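Local coordinates for protein NH(3)-dependent NAD(+) synthetase (Francisella tularensis subsp. holarctica LVS, PDB 3FIU) that belongs to the NAD synthase family of the HUP clan and binds adenosine monophosphate, pyrophosphate and magnesium in an alpha/beta fold, at residues F32-S37 against A43-L48. Residues are numbered along the deposited sequence; the frame is centred on the assembly and turned at random.
Sequences FVIGLS and AVAASL. With AMP (adenosine monophosphate), chain G; POP (pyrophosphate 2-), chain H.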
loop_
_atom_site.group_PDB
_atom_site.type_symbol
_atom_site.label_atom_id
_atom_site.label_comp_id
_atom_site.label_asym_id
_atom_site.label_seq_id
_atom_site.Cartn_x
_atom_site.Cartn_y
_atom_site.Cartn_z
ATOM N N PHE A 32 -17.015 -8.705 -0.131
ATOM C CA PHE A 32 -15.609 -8.958 -0.337
ATOM C C PHE A 32 -15.212 -8.891 -1.788
ATOM O O PHE A 32 -16.017 -9.119 -2.703
ATOM C CB PHE A 32 -15.265 -10.377 0.163
ATOM C CG PHE A 32 -15.649 -10.627 1.602
ATOM C CD1 PHE A 32 -16.802 -11.358 1.913
ATOM C CD2 PHE A 32 -14.855 -10.130 2.644
ATOM C CE1 PHE A 32 -17.163 -11.569 3.261
ATOM C CE2 PHE A 32 -15.185 -10.357 3.987
ATOM C CZ PHE A 32 -16.367 -11.065 4.292
ATOM N N VAL A 33 -13.929 -8.629 -1.984
ATOM C CA VAL A 33 -13.313 -8.836 -3.280
ATOM C C VAL A 33 -11.949 -9.485 -3.025
ATOM O O VAL A 33 -11.295 -9.231 -1.974
ATOM C CB VAL A 33 -13.242 -7.515 -4.115
ATOM C CG1 VAL A 33 -12.348 -6.469 -3.448
ATOM C CG2 VAL A 33 -12.780 -7.779 -5.600
ATOM N N ILE A 34 -11.527 -10.317 -3.974
ATOM C CA ILE A 34 -10.306 -11.094 -3.809
ATOM C C ILE A 34 -9.672 -11.328 -5.174
ATOM O O ILE A 34 -10.391 -11.528 -6.146
ATOM C CB ILE A 34 -10.584 -12.418 -3.083
ATOM C CG1 ILE A 34 -9.259 -13.134 -2.784
ATOM C CG2 ILE A 34 -11.475 -13.336 -3.929
ATOM C CD1 ILE A 34 -9.367 -14.137 -1.680
ATOM N N GLY A 35 -8.342 -11.221 -5.254
ATOM C CA GLY A 35 -7.628 -11.590 -6.481
ATOM C C GLY A 35 -7.352 -13.094 -6.499
ATOM O O GLY A 35 -6.774 -13.642 -5.539
ATOM N N LEU A 36 -7.781 -13.769 -7.567
ATOM C CA LEU A 36 -7.579 -15.222 -7.693
ATOM C C LEU A 36 -6.488 -15.557 -8.683
ATOM O O LEU A 36 -6.633 -15.330 -9.892
ATOM C CB LEU A 36 -8.874 -15.936 -8.118
ATOM C CG LEU A 36 -9.959 -16.360 -7.155
ATOM C CD1 LEU A 36 -10.902 -17.255 -7.947
ATOM C CD2 LEU A 36 -9.422 -17.136 -5.972
ATOM N N SER A 37 -5.392 -16.105 -8.167
ATOM C CA SER A 37 -4.217 -16.403 -8.968
ATOM C C SER A 37 -4.249 -17.822 -9.552
ATOM O O SER A 37 -3.478 -18.135 -10.432
ATOM C CB SER A 37 -2.989 -16.294 -8.086
ATOM O OG SER A 37 -3.096 -17.252 -7.043
ATOM N N ALA A 43 -7.402 -19.370 -3.407
ATOM C CA ALA A 43 -8.524 -20.308 -3.546
ATOM C C ALA A 43 -9.257 -20.513 -2.195
ATOM O O ALA A 43 -10.509 -20.436 -2.098
ATOM C CB ALA A 43 -8.050 -21.634 -4.138
ATOM N N VAL A 44 -8.477 -20.799 -1.155
ATOM C CA VAL A 44 -9.034 -21.020 0.193
ATOM C C VAL A 44 -9.726 -19.752 0.703
ATOM O O VAL A 44 -10.869 -19.802 1.181
ATOM C CB VAL A 44 -7.925 -21.531 1.174
ATOM C CG1 VAL A 44 -8.411 -21.528 2.654
ATOM C CG2 VAL A 44 -7.438 -22.968 0.771
ATOM N N ALA A 45 -9.027 -18.620 0.632
ATOM C CA ALA A 45 -9.598 -17.343 1.061
ATOM C C ALA A 45 -10.943 -17.023 0.348
ATOM O O ALA A 45 -11.933 -16.643 1.007
ATOM C CB ALA A 45 -8.567 -16.224 0.846
ATOM N N ALA A 46 -10.997 -17.225 -0.974
ATOM C CA ALA A 46 -12.255 -17.022 -1.737
ATOM C C ALA A 46 -13.396 -17.953 -1.268
ATOM O O ALA A 46 -14.530 -17.514 -1.052
ATOM C CB ALA A 46 -12.008 -17.191 -3.255
ATOM N N SER A 47 -13.075 -19.229 -1.104
ATOM C CA SER A 47 -14.021 -20.226 -0.608
ATOM C C SER A 47 -14.609 -19.864 0.773
ATOM O O SER A 47 -15.816 -19.991 0.996
ATOM C CB SER A 47 -13.364 -21.601 -0.552
ATOM O OG SER A 47 -12.901 -21.990 -1.845
ATOM N N LEU A 48 -13.754 -19.420 1.686
ATOM C CA LEU A 48 -14.225 -18.948 2.996
ATOM C C LEU A 48 -15.158 -17.752 2.866
ATOM O O LEU A 48 -16.222 -17.705 3.512
ATOM C CB LEU A 48 -13.035 -18.616 3.906
ATOM C CG LEU A 48 -12.088 -19.769 4.285
ATOM C CD1 LEU A 48 -10.798 -19.220 4.891
ATOM C CD2 LEU A 48 -12.748 -20.739 5.251
HETATM P P AMP G . 1.555 -15.345 -4.429
HETATM O O1P AMP G . 1.535 -15.685 -2.950
HETATM O O2P AMP G . 2.617 -14.285 -4.766
HETATM O O3P AMP G . 1.516 -16.458 -5.417
HETATM O "O5'" AMP G . 0.207 -14.476 -4.704
HETATM C "C5'" AMP G . -0.203 -13.494 -3.730
HETATM C "C4'" AMP G . -1.622 -13.065 -4.060
HETATM O "O4'" AMP G . -1.650 -12.163 -5.174
HETATM C "C3'" AMP G . -2.515 -14.213 -4.509
HETATM O "O3'" AMP G . -2.977 -14.911 -3.360
HETATM C "C2'" AMP G . -3.633 -13.469 -5.233
HETATM O "O2'" AMP G . -4.629 -12.984 -4.306
HETATM C "C1'" AMP G . -2.888 -12.297 -5.879
HETATM N N9 AMP G . -2.554 -12.659 -7.276
HETATM C C8 AMP G . -1.365 -13.123 -7.747
HETATM N N7 AMP G . -1.426 -13.365 -9.083
HETATM C C5 AMP G . -2.694 -13.078 -9.466
HETATM C C6 AMP G . -3.426 -13.094 -10.746
HETATM N N6 AMP G . -2.826 -13.529 -11.878
HETATM N N1 AMP G . -4.708 -12.684 -10.695
HETATM C C2 AMP G . -5.338 -12.274 -9.576
HETATM N N3 AMP G . -4.729 -12.210 -8.359
HETATM C C4 AMP G . -3.424 -12.598 -8.282
HETATM P P1 POP H . -1.701 -18.018 -4.153
HETATM O O1 POP H . -3.200 -18.194 -4.173
HETATM O O2 POP H . -1.283 -17.012 -3.119
HETATM O O3 POP H . -1.105 -17.624 -5.496
HETATM O O POP H . -1.051 -19.427 -3.677
HETATM P P2 POP H . 0.539 -19.665 -3.576
HETATM O O4 POP H . 1.125 -18.726 -2.533
HETATM O O5 POP H . 0.590 -21.084 -3.086
HETATM O O6 POP H . 1.243 -19.541 -4.905
#
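Strand 31-35 and helix 40-51, the first two elements of a beta-alpha-beta unit in this HUP-type parallel-sheet fold, pack together here: Ile34 and Leu36 meet Ala43, Ala45 and Ala46. The SGGIDS motif, which starts at Ser37 and ends at Ser42, links the strand to the helix and matches the PP-loop of this family. The contact is buried and apolar. Ile34 carries much of it. Its CG1 stands anti to the backbone N (chi1 -174°), and the extended chain takes CD1 to the helix. There Ile34 CD1 meets Ala45 CB at 3.4 Å, tight for two carbons. Ile34 CD1 also lies 3.6 Å from the backbone at Ala46 N. The other branch, Ile34 CG2, lies 3.9 Å from Ala46 CB. Leu36 comes to the same methyl with one arm, Leu36 CD2 to Ala46 CB at 3.8 Å. Leu36 CD2 also lies 4.0 Å from Ala43 N. Leu36 also touches Ala74, Leu77 and Ile78, so helix 68-81 closes over this edge of the contact. The small alanines probably allow the close approach; the CA atoms of Ile34 and Ala46 are 6.6 Å apart. Gly35, Leu36 and Ser37 also line the adenosine monophosphate pocket. Gly35 O accepts a hydrogen bond from O2' of adenosine monophosphate. On the helix, Ala43 O accepts from both Ser47 N and Ser47 OG, which approach from opposite faces of the carbonyl plane. Ser37 OG is hydrogen-bonded to Gly39 N and to Ser42 OG, which ties it to the turn and to helix 40-51. Ser37 OG donates to pyrophosphate O3 at 2.5 Å, a short bond.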